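Local coordinates for protein beta-Lactamase/D-Alanine Carboxypeptidase (Pseudomonas syringae pv. tomato, PDB 5EVI) that probably hydrolyses beta-lactam antibiotics to substituted beta-amino acids, as a member of the class C beta-lactamase family, at residues E276-P281 with D285-G290; R152-P157 with V316-S321; P109-G114 with I261-V266; S70-A75 with I236-A241; Q25-T30 with N349-K354. One frame throughout, in Å; residues are numbered along the deposited sequence. Where two conformers were deposited one is given.

Interactions 1, 2 and 4 are buried, interaction 3 is partly buried and interaction 5 lies at the surface. Interactions 1, 2 and 3 all reach the long antiparallel sheet. In the first two, strands 276-278 and 315-321 are neighbours, and a salt bridge joins E276 to R152. Interaction 2 is polar and gathers a tyrosine, a lysine and a sulfate. Interaction 4 touches it through K71 and T72, but its own core is a stack of two phenylalanine rings. Interaction 3 is aromatic too, with rings offset or meeting at their borders. Interactions 1 and 5 use adjoining helices, whose leucine and valine side chains meet. Interaction 5 brings two glutamates together.

Interaction 1 (E276-P281 with D285-G290); sequences EQYPTP and DVLLAG
The ring of Y278 has L287 CD2 over one face and G290 CA at its edge, near the ring plane. The methyl sits 3.3 Å above the plane and is offset toward the rim. It makes a CH-pi contact, 3.8 Å from CD2 of L287 to the ring centroid of Y278 and 28° off the ring normal. L287 CD2 is 3.4 Å from Y278 CD2, its nearest ring atom. The V286 side chain runs past the ring in the opposite direction. V286 CG1 touches Y278 CD1 at 4.0 Å, and V286 O lies 3.9 Å from Y278 CE1.

The phenol end of Y278 rests on the helix backbone, with Y278 OH 3.2 Å from G290 CA. G290 has no side chain, which leaves this place for the hydroxyl. The CG of Y278 is anti to its carbonyl carbon (chi1 -56°), which sends the ring toward the helix. E276 also faces the helix, but its carboxylate is taken by a salt bridge to R152.

The contact is mostly apolar and buried. On the helix side, L287 also packs on V353 and Y357 of helix 349-363. Strand 276-278 and helix 285-290 run nearly antiparallel, at 158°, and only a short connection separates them in sequence. The arrangement is that of a helix laid on an antiparallel sheet, as in the alpha/beta domain of class C beta-lactamases.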
# COMPACT_ATOMS: atom_id res chain seq x y z
N GLU D 276 7.93 -0.36 1.05
CA GLU D 276 9.23 0.28 0.89
C GLU D 276 9.76 0.59 2.27
O GLU D 276 8.98 0.96 3.16
CB GLU D 276 9.06 1.57 0.07
CG GLU D 276 8.41 1.28 -1.28
CD GLU D 276 8.29 2.47 -2.21
OE1 GLU D 276 8.74 3.60 -1.88
OE2 GLU D 276 7.71 2.26 -3.30
N GLN D 277 11.08 0.44 2.48
CA GLN D 277 11.66 0.67 3.81
C GLN D 277 13.02 1.33 3.79
O GLN D 277 13.71 1.36 2.76
CB GLN D 277 11.75 -0.64 4.62
CG GLN D 277 12.85 -1.59 4.16
CD GLN D 277 12.89 -2.93 4.88
OE1 GLN D 277 13.97 -3.43 5.26
NE2 GLN D 277 11.74 -3.55 5.01
N TYR D 278 13.42 1.83 4.95
CA TYR D 278 14.66 2.58 5.12
C TYR D 278 15.35 2.08 6.39
O TYR D 278 14.72 2.02 7.45
CB TYR D 278 14.38 4.08 5.20
CG TYR D 278 13.62 4.60 4.01
CD1 TYR D 278 14.28 5.13 2.91
CD2 TYR D 278 12.21 4.54 3.96
CE1 TYR D 278 13.59 5.59 1.80
CE2 TYR D 278 11.51 4.99 2.85
CZ TYR D 278 12.20 5.51 1.77
OH TYR D 278 11.54 5.96 0.64
N PRO D 279 16.64 1.72 6.28
CA PRO D 279 17.33 1.21 7.45
C PRO D 279 17.71 2.31 8.44
O PRO D 279 18.00 3.44 8.06
CB PRO D 279 18.58 0.56 6.86
CG PRO D 279 18.86 1.36 5.63
CD PRO D 279 17.50 1.68 5.08
N THR D 280 17.69 1.94 9.71
CA THR D 280 18.16 2.80 10.80
C THR D 280 19.65 3.12 10.57
O THR D 280 20.37 2.28 10.02
CB THR D 280 17.97 2.07 12.15
OG1 THR D 280 18.12 2.99 13.25
CG2 THR D 280 18.96 0.92 12.32
N PRO D 281 20.11 4.33 10.97
CA PRO D 281 19.36 5.48 11.49
C PRO D 281 18.55 6.22 10.42
O PRO D 281 19.02 6.45 9.30
CB PRO D 281 20.45 6.38 12.08
CG PRO D 281 21.71 5.96 11.40
CD PRO D 281 21.56 4.50 11.15
N ASP D 285 15.42 13.65 5.38
CA ASP D 285 15.74 14.01 3.97
C ASP D 285 15.65 12.79 3.09
O ASP D 285 15.15 12.88 1.97
CB ASP D 285 17.14 14.61 3.71
CG ASP D 285 17.87 14.95 4.95
OD1 ASP D 285 17.91 16.15 5.28
OD2 ASP D 285 18.38 14.01 5.60
N VAL D 286 16.17 11.66 3.60
CA VAL D 286 16.20 10.40 2.86
C VAL D 286 14.77 9.88 2.63
O VAL D 286 14.47 9.40 1.55
CB VAL D 286 17.04 9.31 3.58
CG1 VAL D 286 17.00 8.00 2.82
CG2 VAL D 286 18.49 9.76 3.80
N LEU D 287 13.91 9.97 3.65
CA LEU D 287 12.51 9.53 3.52
C LEU D 287 11.80 10.39 2.47
O LEU D 287 11.03 9.88 1.64
CB LEU D 287 11.75 9.65 4.84
CG LEU D 287 12.22 8.88 6.07
CD1 LEU D 287 11.22 9.11 7.19
CD2 LEU D 287 12.37 7.39 5.79
N LEU D 288 12.07 11.68 2.50
CA LEU D 288 11.47 12.59 1.54
C LEU D 288 11.94 12.27 0.12
O LEU D 288 11.10 12.14 -0.77
CB LEU D 288 11.75 14.05 1.92
CG LEU D 288 11.06 14.50 3.20
CD1 LEU D 288 11.60 15.86 3.59
CD2 LEU D 288 9.54 14.54 3.04
N ALA D 289 13.25 12.09 -0.07
CA ALA D 289 13.79 11.78 -1.40
C ALA D 289 13.21 10.48 -1.92
O ALA D 289 12.85 10.38 -3.10
CB ALA D 289 15.31 11.69 -1.36
N GLY D 290 13.11 9.50 -1.03
CA GLY D 290 12.59 8.20 -1.38
C GLY D 290 11.12 8.19 -1.75
O GLY D 290 10.69 7.31 -2.47

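Interaction 2 (R152-P157 with V316-S321); sequences RTYANP and VNKTGS. With SO4 (sulfate ion), chain P.
Y154 OH and K318 NZ meet at 3.0 Å, with the lysine as donor. The two residues fit the second and third signature motifs of serine beta-lactamases. Y154 opens a Tyr-Ala-Asn sequence and K318 a Lys-Thr-Gly sequence, consistent with the active site beside the Ser-x-x-Lys pair S68 and K71.

From CB, the K318 chain starts with CG anti to the backbone N (chi1 -173°). K318 CG packs against T72. The chain bends at chi2 and again at chi4. K318 CE passes 3.5 Å from Y154 OH. NZ then gathers several oxygens. Besides the tyrosine bond, K318 NZ donates to the carbonyl O of the next residue, T319, at 2.9 Å. This donor lies 21° out of the carbonyl plane. NZ is also close to O2 of a sulfate ion. The bonds to Y154 and T319 fix where NZ points.

Y154 arrives from the opposite direction. Its hydroxyl is also hydrogen-bonded to S68 OG and K71 NZ, so it links both lysines of the site. N156 OD1 takes a further bond from K71 NZ. The sulfate probably comes from the crystallisation liquor, and it also bonds to S68 OG. It lies among groups that would suit an anion. Its O2 is 2.8 Å from K318 NZ and accepts a hydrogen bond from T319 OG1 at 3.1 Å.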
# COMPACT_ATOMS: atom_id res chain seq x y z
N ARG D 152 14.14 -0.40 -11.58
CA ARG D 152 12.88 -0.34 -10.84
C ARG D 152 11.97 0.74 -11.42
O ARG D 152 12.34 1.93 -11.44
CB ARG D 152 13.16 -0.08 -9.36
CG ARG D 152 11.97 -0.30 -8.41
CD ARG D 152 11.15 0.98 -8.26
NE ARG D 152 10.33 1.01 -7.05
CZ ARG D 152 9.59 2.06 -6.68
NH1 ARG D 152 9.55 3.17 -7.41
NH2 ARG D 152 8.87 1.98 -5.56
N THR D 153 10.79 0.32 -11.87
CA THR D 153 9.80 1.17 -12.50
C THR D 153 8.45 0.88 -11.85
O THR D 153 7.81 -0.12 -12.13
CB THR D 153 9.80 0.92 -14.02
OG1 THR D 153 11.13 1.07 -14.49
CG2 THR D 153 8.91 1.90 -14.78
N TYR D 154 8.06 1.76 -10.95
CA TYR D 154 6.78 1.63 -10.22
C TYR D 154 5.64 1.56 -11.25
O TYR D 154 5.56 2.43 -12.11
CB TYR D 154 6.60 2.83 -9.32
CG TYR D 154 5.43 2.75 -8.38
CD1 TYR D 154 5.58 2.14 -7.14
CD2 TYR D 154 4.19 3.33 -8.69
CE1 TYR D 154 4.53 2.07 -6.24
CE2 TYR D 154 3.13 3.28 -7.79
CZ TYR D 154 3.31 2.64 -6.57
OH TYR D 154 2.27 2.57 -5.66
N ALA D 155 4.80 0.54 -11.19
CA ALA D 155 3.69 0.42 -12.15
C ALA D 155 2.44 -0.33 -11.65
O ALA D 155 2.56 -1.30 -10.89
CB ALA D 155 4.20 -0.21 -13.45
N ASN D 156 1.26 0.08 -12.10
CA ASN D 156 0.02 -0.69 -11.82
C ASN D 156 -0.20 -2.03 -12.56
O ASN D 156 -0.60 -3.00 -11.93
CB ASN D 156 -1.22 0.22 -11.96
CG ASN D 156 -1.23 1.32 -10.93
OD1 ASN D 156 -0.55 1.23 -9.92
ND2 ASN D 156 -2.03 2.37 -11.17
N PRO D 157 0.08 -2.10 -13.88
CA PRO D 157 -0.10 -3.39 -14.59
C PRO D 157 0.60 -4.58 -13.93
O PRO D 157 0.04 -5.66 -13.86
CB PRO D 157 0.52 -3.13 -15.97
CG PRO D 157 0.46 -1.64 -16.13
CD PRO D 157 0.68 -1.09 -14.75
N VAL D 316 9.29 1.29 7.69
CA VAL D 316 8.57 0.70 6.57
C VAL D 316 7.36 1.57 6.29
O VAL D 316 6.58 1.88 7.20
CB VAL D 316 8.11 -0.74 6.88
CG1 VAL D 316 7.43 -1.35 5.65
CG2 VAL D 316 9.28 -1.58 7.36
N ASN D 317 7.21 1.96 5.03
CA ASN D 317 6.12 2.85 4.66
C ASN D 317 5.49 2.57 3.31
O ASN D 317 6.06 1.86 2.49
CB ASN D 317 6.56 4.33 4.77
CG ASN D 317 7.55 4.76 3.70
OD1 ASN D 317 8.00 3.97 2.86
ND2 ASN D 317 7.87 6.04 3.70
N LYS D 318 4.31 3.15 3.10
CA LYS D 318 3.69 3.19 1.79
C LYS D 318 2.82 4.44 1.66
O LYS D 318 1.95 4.69 2.53
CB LYS D 318 2.88 1.92 1.54
CG LYS D 318 2.32 1.75 0.13
CD LYS D 318 3.39 1.44 -0.91
CE LYS D 318 2.88 1.67 -2.32
NZ LYS D 318 3.02 3.07 -2.81
N THR D 319 3.06 5.22 0.61
CA THR D 319 2.17 6.29 0.21
C THR D 319 1.05 5.70 -0.64
O THR D 319 1.19 4.64 -1.26
CB THR D 319 2.89 7.40 -0.57
OG1 THR D 319 3.62 6.85 -1.68
CG2 THR D 319 3.84 8.15 0.30
N GLY D 320 -0.08 6.40 -0.65
CA GLY D 320 -1.16 6.06 -1.57
C GLY D 320 -2.03 7.26 -1.91
O GLY D 320 -2.48 7.99 -1.02
N SER D 321 -2.28 7.46 -3.20
CA SER D 321 -3.09 8.56 -3.71
C SER D 321 -4.16 8.10 -4.70
O SER D 321 -4.01 7.11 -5.41
CB SER D 321 -2.19 9.59 -4.40
OG SER D 321 -1.27 10.14 -3.48
S SO4 P . 1.86 6.46 -4.87
O1 SO4 P . 2.64 7.45 -5.62
O2 SO4 P . 2.76 5.43 -4.31
O3 SO4 P . 0.93 5.81 -5.82
O4 SO4 P . 1.11 7.09 -3.76

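Interaction 3 (P109-G114 with I261-V266); sequences PVFHLG and IGYFKV
F111 and Y263 lie with their ring planes nearly parallel, 17° apart. They are shifted along their planes and overlap little, and the centroids are 5.2 Å apart. The touching atoms are F111 CD1 and Y263 CD1, at 3.8 Å. F111 CD1 lies over a face of the tyrosine ring.

F264 meets the same phenylalanine differently. The two side chains cross at about a right angle, and F264 CZ comes to the edge of the F111 ring, 4.0 Å from F111 CE1. F264 CZ also reaches H112 CE1 at 3.8 Å. Here the two rings touch by their borders and do not stack, with planes 33° apart.

The torsion of F111 matters to this grouping. Its CG sits between the backbone N and the carbonyl carbon (chi1 74°), and CZ lies over one face of the neighbouring H112 imidazole. The two phenylalanines and the tyrosine ring meet as apolar groups. The imidazole adds a polar ring, whose ND1 is held by a hydrogen bond to T117 OG1. That bond limits its turning.

The contact joins the loop and weakly bonded helical turn of 109-114 to strand 262-266 of the large antiparallel sheet. F264 also packs on A303 of the adjacent strand 299-308. Two consecutive aromatic residues can face the same way here because Y263 and F264 both lie opposite Q271, the pattern of a classic beta bulge.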
# COMPACT_ATOMS: atom_id res chain seq x y z
N PRO D 109 10.54 -14.53 -12.95
CA PRO D 109 9.96 -14.90 -11.64
C PRO D 109 8.82 -13.97 -11.16
O PRO D 109 8.84 -12.78 -11.45
CB PRO D 109 11.17 -14.84 -10.69
CG PRO D 109 12.36 -15.10 -11.57
CD PRO D 109 12.02 -14.50 -12.91
N VAL D 110 7.87 -14.53 -10.41
CA VAL D 110 6.65 -13.82 -9.99
C VAL D 110 6.94 -12.66 -9.03
O VAL D 110 6.26 -11.62 -9.09
CB VAL D 110 5.62 -14.79 -9.34
CG1 VAL D 110 4.42 -14.06 -8.73
CG2 VAL D 110 5.12 -15.81 -10.36
N PHE D 111 7.95 -12.81 -8.17
CA PHE D 111 8.23 -11.81 -7.13
C PHE D 111 8.48 -10.41 -7.69
O PHE D 111 8.09 -9.42 -7.08
CB PHE D 111 9.38 -12.24 -6.20
CG PHE D 111 10.76 -12.16 -6.80
CD1 PHE D 111 11.53 -11.00 -6.68
CD2 PHE D 111 11.33 -13.27 -7.42
CE1 PHE D 111 12.82 -10.94 -7.20
CE2 PHE D 111 12.63 -13.21 -7.94
CZ PHE D 111 13.36 -12.05 -7.83
N HIS D 112 9.10 -10.35 -8.87
CA HIS D 112 9.35 -9.08 -9.56
C HIS D 112 8.12 -8.19 -9.78
O HIS D 112 8.28 -6.99 -10.06
CB HIS D 112 9.96 -9.34 -10.94
CG HIS D 112 11.37 -9.83 -10.89
ND1 HIS D 112 12.42 -9.04 -10.49
CD2 HIS D 112 11.90 -11.03 -11.20
CE1 HIS D 112 13.55 -9.73 -10.57
NE2 HIS D 112 13.25 -10.95 -10.98
N LEU D 113 6.92 -8.77 -9.74
CA LEU D 113 5.68 -8.01 -9.92
C LEU D 113 5.27 -7.24 -8.67
O LEU D 113 4.46 -6.33 -8.77
CB LEU D 113 4.53 -8.95 -10.27
CG LEU D 113 4.60 -9.81 -11.54
CD1 LEU D 113 3.56 -10.90 -11.47
CD2 LEU D 113 4.39 -8.96 -12.78
N GLY D 114 5.71 -7.70 -7.51
CA GLY D 114 5.57 -6.96 -6.26
C GLY D 114 6.70 -6.01 -5.94
O GLY D 114 6.56 -5.17 -5.04
N ILE D 261 10.15 -8.54 3.42
CA ILE D 261 11.43 -8.97 2.87
C ILE D 261 11.97 -7.97 1.82
O ILE D 261 11.29 -7.61 0.86
CB ILE D 261 11.31 -10.40 2.29
CG1 ILE D 261 11.12 -11.39 3.45
CG2 ILE D 261 12.52 -10.79 1.44
CD1 ILE D 261 10.71 -12.79 2.98
N GLY D 262 13.24 -7.59 1.99
CA GLY D 262 13.89 -6.61 1.13
C GLY D 262 14.57 -7.29 -0.04
O GLY D 262 15.51 -8.09 0.14
N TYR D 263 14.12 -6.96 -1.25
CA TYR D 263 14.63 -7.62 -2.46
C TYR D 263 15.66 -6.76 -3.21
O TYR D 263 16.59 -7.31 -3.79
CB TYR D 263 13.48 -7.96 -3.39
CG TYR D 263 12.58 -9.06 -2.94
CD1 TYR D 263 12.91 -10.40 -3.17
CD2 TYR D 263 11.34 -8.79 -2.33
CE1 TYR D 263 12.06 -11.42 -2.77
CE2 TYR D 263 10.48 -9.80 -1.95
CZ TYR D 263 10.84 -11.11 -2.16
OH TYR D 263 10.01 -12.13 -1.80
N PHE D 264 15.48 -5.43 -3.22
CA PHE D 264 16.40 -4.54 -3.95
C PHE D 264 16.78 -3.27 -3.17
O PHE D 264 15.99 -2.77 -2.37
CB PHE D 264 15.76 -4.14 -5.29
CG PHE D 264 15.39 -5.31 -6.15
CD1 PHE D 264 16.34 -5.88 -7.01
CD2 PHE D 264 14.12 -5.85 -6.12
CE1 PHE D 264 16.02 -6.96 -7.80
CE2 PHE D 264 13.79 -6.93 -6.92
CZ PHE D 264 14.74 -7.49 -7.76
N LYS D 265 18.00 -2.78 -3.40
CA LYS D 265 18.39 -1.43 -3.00
C LYS D 265 18.12 -0.52 -4.20
O LYS D 265 18.58 -0.83 -5.31
CB LYS D 265 19.87 -1.36 -2.60
CG LYS D 265 20.18 -1.83 -1.18
CD LYS D 265 20.40 -0.67 -0.22
CE LYS D 265 19.96 -0.97 1.20
NZ LYS D 265 20.41 -2.27 1.78
N VAL D 266 17.38 0.57 -3.98
CA VAL D 266 16.99 1.53 -5.05
C VAL D 266 17.27 2.93 -4.51
O VAL D 266 16.43 3.51 -3.83
CB VAL D 266 15.50 1.39 -5.45
CG1 VAL D 266 15.17 2.27 -6.66
CG2 VAL D 266 15.16 -0.06 -5.78

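Interaction 4 (S70-A75 with I236-A241); sequences SKTFTA and IRFVEA
Helix 236-241 meets helix 70-75 through F238, whose ring stacks face to face on F73. Two residues earlier in the sequence, I236 turns to strand 31-38, where it packs on A35 and T37.

F238 then makes the whole contact from its helix. With CG anti to the backbone N (chi1 -174°), the ring extends toward helix 70-75. The F73 and F238 centroids are 4.2 Å apart and the planes are at 20°. The overlap is uneven. F73 CE1 stands 3.5 Å above the centre of the F238 ring, while F238 CE2 lies over a face of the F73 ring, displaced toward its rim. The closest carbons are F73 CZ and F238 CD2, at 3.5 Å. T72 meets the same ring at its edge, with T72 OG1 3.4 Å from F238 CE2. That hydroxyl has its polar partner in the I69 carbonyl, a bond to the backbone three residues earlier.

V239 comes next and packs on V329 and F331 of strand 326-332. I236 and V239 thus pack on the sheet, while F238 turns to helix 70-83. Around the stack, F73 also touches M178 of helix 174-186, and F238 touches L186 of the same helix. Helix 232-243 lies between strands 31-38 and 326-332, met by I236 and V239, and helices 70-83 and 174-186, met by F238.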
# COMPACT_ATOMS: atom_id res chain seq x y z
N SER D 70 -3.34 0.09 -1.13
CA SER D 70 -3.99 -1.16 -1.60
C SER D 70 -3.02 -2.26 -2.05
O SER D 70 -3.31 -3.45 -1.93
CB SER D 70 -4.94 -0.85 -2.79
OG SER D 70 -5.84 0.22 -2.52
N LYS D 71 -1.89 -1.84 -2.61
CA LYS D 71 -0.85 -2.75 -3.07
C LYS D 71 -0.27 -3.59 -1.95
O LYS D 71 0.12 -4.73 -2.20
CB LYS D 71 0.27 -1.99 -3.75
CG LYS D 71 -0.14 -1.35 -5.06
CD LYS D 71 0.96 -0.42 -5.54
CE LYS D 71 0.73 0.13 -6.95
NZ LYS D 71 -0.06 1.38 -7.04
N THR D 72 -0.24 -3.06 -0.71
CA THR D 72 0.30 -3.86 0.41
C THR D 72 -0.60 -5.05 0.72
O THR D 72 -0.10 -6.08 1.21
CB THR D 72 0.52 -3.06 1.72
OG1 THR D 72 -0.73 -2.55 2.22
CG2 THR D 72 1.51 -1.94 1.53
N PHE D 73 -1.91 -4.88 0.50
CA PHE D 73 -2.88 -5.97 0.69
C PHE D 73 -2.76 -7.02 -0.41
O PHE D 73 -2.79 -8.21 -0.13
CB PHE D 73 -4.30 -5.43 0.73
CG PHE D 73 -4.59 -4.61 1.95
CD1 PHE D 73 -4.89 -5.23 3.16
CD2 PHE D 73 -4.55 -3.22 1.89
CE1 PHE D 73 -5.17 -4.47 4.30
CE2 PHE D 73 -4.83 -2.46 3.03
CZ PHE D 73 -5.14 -3.09 4.23
N THR D 74 -2.62 -6.57 -1.65
CA THR D 74 -2.40 -7.51 -2.76
C THR D 74 -1.16 -8.36 -2.48
O THR D 74 -1.19 -9.57 -2.70
CB THR D 74 -2.23 -6.79 -4.10
OG1 THR D 74 -3.49 -6.25 -4.49
CG2 THR D 74 -1.74 -7.73 -5.18
N ALA D 75 -0.07 -7.71 -2.05
CA ALA D 75 1.17 -8.41 -1.73
C ALA D 75 0.99 -9.40 -0.58
O ALA D 75 1.47 -10.52 -0.65
CB ALA D 75 2.28 -7.41 -1.44
N ILE D 236 -4.84 0.86 11.01
CA ILE D 236 -3.88 0.77 12.12
C ILE D 236 -3.79 -0.66 12.70
O ILE D 236 -2.75 -1.04 13.24
CB ILE D 236 -4.16 1.82 13.22
CG1 ILE D 236 -2.94 2.03 14.15
CG2 ILE D 236 -5.38 1.45 14.06
CD1 ILE D 236 -1.74 2.66 13.48
N ARG D 237 -4.87 -1.43 12.59
CA ARG D 237 -4.86 -2.86 12.94
C ARG D 237 -3.97 -3.66 11.98
O ARG D 237 -3.24 -4.55 12.41
CB ARG D 237 -6.28 -3.44 12.94
CG ARG D 237 -6.43 -4.78 13.65
CD ARG D 237 -7.76 -5.44 13.32
NE ARG D 237 -8.28 -6.26 14.42
CZ ARG D 237 -7.95 -7.53 14.68
NH1 ARG D 237 -7.07 -8.20 13.93
NH2 ARG D 237 -8.51 -8.14 15.72
N PHE D 238 -4.06 -3.33 10.69
CA PHE D 238 -3.18 -3.93 9.68
C PHE D 238 -1.72 -3.55 9.91
O PHE D 238 -0.83 -4.36 9.68
CB PHE D 238 -3.63 -3.53 8.27
CG PHE D 238 -2.88 -4.22 7.17
CD1 PHE D 238 -2.84 -5.61 7.09
CD2 PHE D 238 -2.21 -3.49 6.19
CE1 PHE D 238 -2.15 -6.25 6.07
CE2 PHE D 238 -1.52 -4.12 5.16
CZ PHE D 238 -1.49 -5.51 5.10
N VAL D 239 -1.48 -2.31 10.34
CA VAL D 239 -0.13 -1.87 10.76
C VAL D 239 0.34 -2.67 11.99
O VAL D 239 1.50 -3.10 12.05
CB VAL D 239 -0.09 -0.35 11.04
CG1 VAL D 239 1.23 0.07 11.69
CG2 VAL D 239 -0.30 0.44 9.76
N GLU D 240 -0.55 -2.88 12.95
CA GLU D 240 -0.25 -3.72 14.11
C GLU D 240 -0.02 -5.20 13.74
O GLU D 240 0.82 -5.86 14.37
CB GLU D 240 -1.33 -3.58 15.18
CG GLU D 240 -1.21 -2.27 15.94
CD GLU D 240 -2.34 -2.03 16.91
OE1 GLU D 240 -2.92 -3.00 17.44
OE2 GLU D 240 -2.65 -0.85 17.15
N ALA D 241 -0.72 -5.69 12.73
CA ALA D 241 -0.44 -7.02 12.16
C ALA D 241 0.99 -7.11 11.62
O ALA D 241 1.68 -8.10 11.86
CB ALA D 241 -1.44 -7.37 11.06

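Interaction 5 (Q25-T30 with N349-K354); sequences QENNIT and NEERVK
N27 and E351 form the closer-packed part of this surface contact. The carbon chain of E351 lies beside the amide of N27, with the two CG atoms, N27 CG and E351 CG, 4.0 Å apart. The amide and carboxylate planes are turned 53° from each other. In E351, the bend at chi2 (-68°) brings OE2 to the side of E26 and N27. N27 also rests on Y347 and P348, just ahead of helix 349-363, so this side of the contact is backed by protein.

The E26 side is looser and open to solvent. E26 is exposed, and two conformers were deposited for it. In the one described, OE1 of E26 comes within 3.5 Å of OE2 of E351, with the carboxylate planes 76° apart. In the same conformer, CB and CG of E26 each lie 4.0 Å from OE2 of E351. Because E26 has a second conformer, these approaches are doubtful in detail.

E351 has a positive partner in K354 of its own helix, where OE1 of E351 and NZ of K354 form a long salt bridge of 3.9 Å. The contact joins the end of helix 24-27 to the start of the C-terminal helix 349-363. The chemistry implies a junction held by little more than van der Waals contact. In this conformer the two acids would probably repel, or one might hold a proton, while K354 and solvent would partly offset the charge.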
# COMPACT_ATOMS: atom_id res chain seq x y z
N GLN D 25 -4.23 23.40 6.86
CA GLN D 25 -4.24 24.79 6.39
C GLN D 25 -3.29 25.06 5.20
O GLN D 25 -3.59 25.91 4.36
CB GLN D 25 -3.92 25.72 7.57
CG GLN D 25 -3.99 27.20 7.25
CD GLN D 25 -4.07 28.05 8.50
OE1 GLN D 25 -3.09 28.68 8.88
NE2 GLN D 25 -5.23 28.05 9.15
N GLU D 26 -2.15 24.36 5.16
CA GLU D 26 -1.19 24.52 4.05
C GLU D 26 -1.72 23.94 2.74
O GLU D 26 -1.61 24.57 1.69
CB GLU D 26 0.16 23.85 4.40
CG GLU D 26 1.38 24.49 3.76
CD GLU D 26 1.55 24.15 2.29
OE1 GLU D 26 1.76 22.96 1.98
OE2 GLU D 26 1.50 25.10 1.46
N ASN D 27 -2.28 22.73 2.80
CA ASN D 27 -2.69 21.99 1.59
C ASN D 27 -4.20 21.89 1.32
O ASN D 27 -4.61 21.14 0.43
CB ASN D 27 -2.09 20.57 1.66
CG ASN D 27 -0.62 20.58 2.07
OD1 ASN D 27 -0.29 20.38 3.24
ND2 ASN D 27 0.26 20.86 1.12
N ASN D 28 -5.00 22.66 2.07
CA ASN D 28 -6.46 22.78 1.86
C ASN D 28 -7.16 21.41 2.00
O ASN D 28 -7.91 20.99 1.12
CB ASN D 28 -6.75 23.45 0.51
CG ASN D 28 -7.79 24.56 0.61
OD1 ASN D 28 -8.88 24.46 0.07
ND2 ASN D 28 -7.44 25.63 1.31
N ILE D 29 -6.86 20.72 3.10
CA ILE D 29 -7.44 19.42 3.40
C ILE D 29 -8.73 19.65 4.17
O ILE D 29 -8.74 20.36 5.17
CB ILE D 29 -6.50 18.57 4.29
CG1 ILE D 29 -5.19 18.29 3.55
CG2 ILE D 29 -7.19 17.27 4.73
CD1 ILE D 29 -4.10 17.70 4.43
N THR D 30 -9.80 19.01 3.71
CA THR D 30 -11.14 19.16 4.29
C THR D 30 -11.34 18.25 5.49
O THR D 30 -11.95 18.66 6.47
CB THR D 30 -12.21 18.87 3.21
OG1 THR D 30 -12.00 19.75 2.10
CG2 THR D 30 -13.63 19.04 3.77
N ASN D 349 3.34 14.25 -1.31
CA ASN D 349 3.99 13.19 -0.52
C ASN D 349 4.91 13.71 0.59
O ASN D 349 5.03 13.06 1.63
CB ASN D 349 4.86 12.27 -1.42
CG ASN D 349 4.06 11.20 -2.15
OD1 ASN D 349 4.64 10.35 -2.85
ND2 ASN D 349 2.74 11.24 -2.01
N GLU D 350 5.56 14.85 0.35
CA GLU D 350 6.56 15.39 1.28
C GLU D 350 5.89 15.88 2.57
O GLU D 350 6.43 15.68 3.66
CB GLU D 350 7.37 16.53 0.65
CG GLU D 350 8.36 16.10 -0.44
CD GLU D 350 7.71 15.69 -1.76
OE1 GLU D 350 6.50 16.00 -1.96
OE2 GLU D 350 8.40 15.06 -2.59
N GLU D 351 4.72 16.50 2.43
CA GLU D 351 3.95 16.95 3.60
C GLU D 351 3.45 15.78 4.46
O GLU D 351 3.30 15.92 5.68
CB GLU D 351 2.76 17.83 3.18
CG GLU D 351 3.12 19.27 2.81
CD GLU D 351 3.59 20.11 3.99
OE1 GLU D 351 4.80 20.06 4.30
OE2 GLU D 351 2.76 20.81 4.61
N ARG D 352 3.18 14.64 3.83
CA ARG D 352 2.68 13.44 4.53
C ARG D 352 3.76 12.85 5.40
O ARG D 352 3.57 12.56 6.58
CB ARG D 352 2.22 12.37 3.52
CG ARG D 352 1.22 12.88 2.50
CD ARG D 352 0.66 11.79 1.64
NE ARG D 352 0.03 12.36 0.44
CZ ARG D 352 -0.57 11.64 -0.50
NH1 ARG D 352 -0.67 10.32 -0.36
NH2 ARG D 352 -1.08 12.25 -1.56
N VAL D 353 4.91 12.67 4.77
CA VAL D 353 6.09 12.14 5.44
C VAL D 353 6.54 13.04 6.60
O VAL D 353 6.79 12.55 7.70
CB VAL D 353 7.22 11.92 4.42
CG1 VAL D 353 8.53 11.56 5.10
CG2 VAL D 353 6.82 10.83 3.43
N LYS D 354 6.64 14.35 6.35
CA LYS D 354 7.07 15.33 7.38
C LYS D 354 6.11 15.32 8.56
O LYS D 354 6.52 15.25 9.72
CB LYS D 354 7.18 16.75 6.83
CG LYS D 354 8.48 17.05 6.09
CD LYS D 354 8.70 18.55 5.87
CE LYS D 354 7.83 19.12 4.76
NZ LYS D 354 8.65 19.95 3.81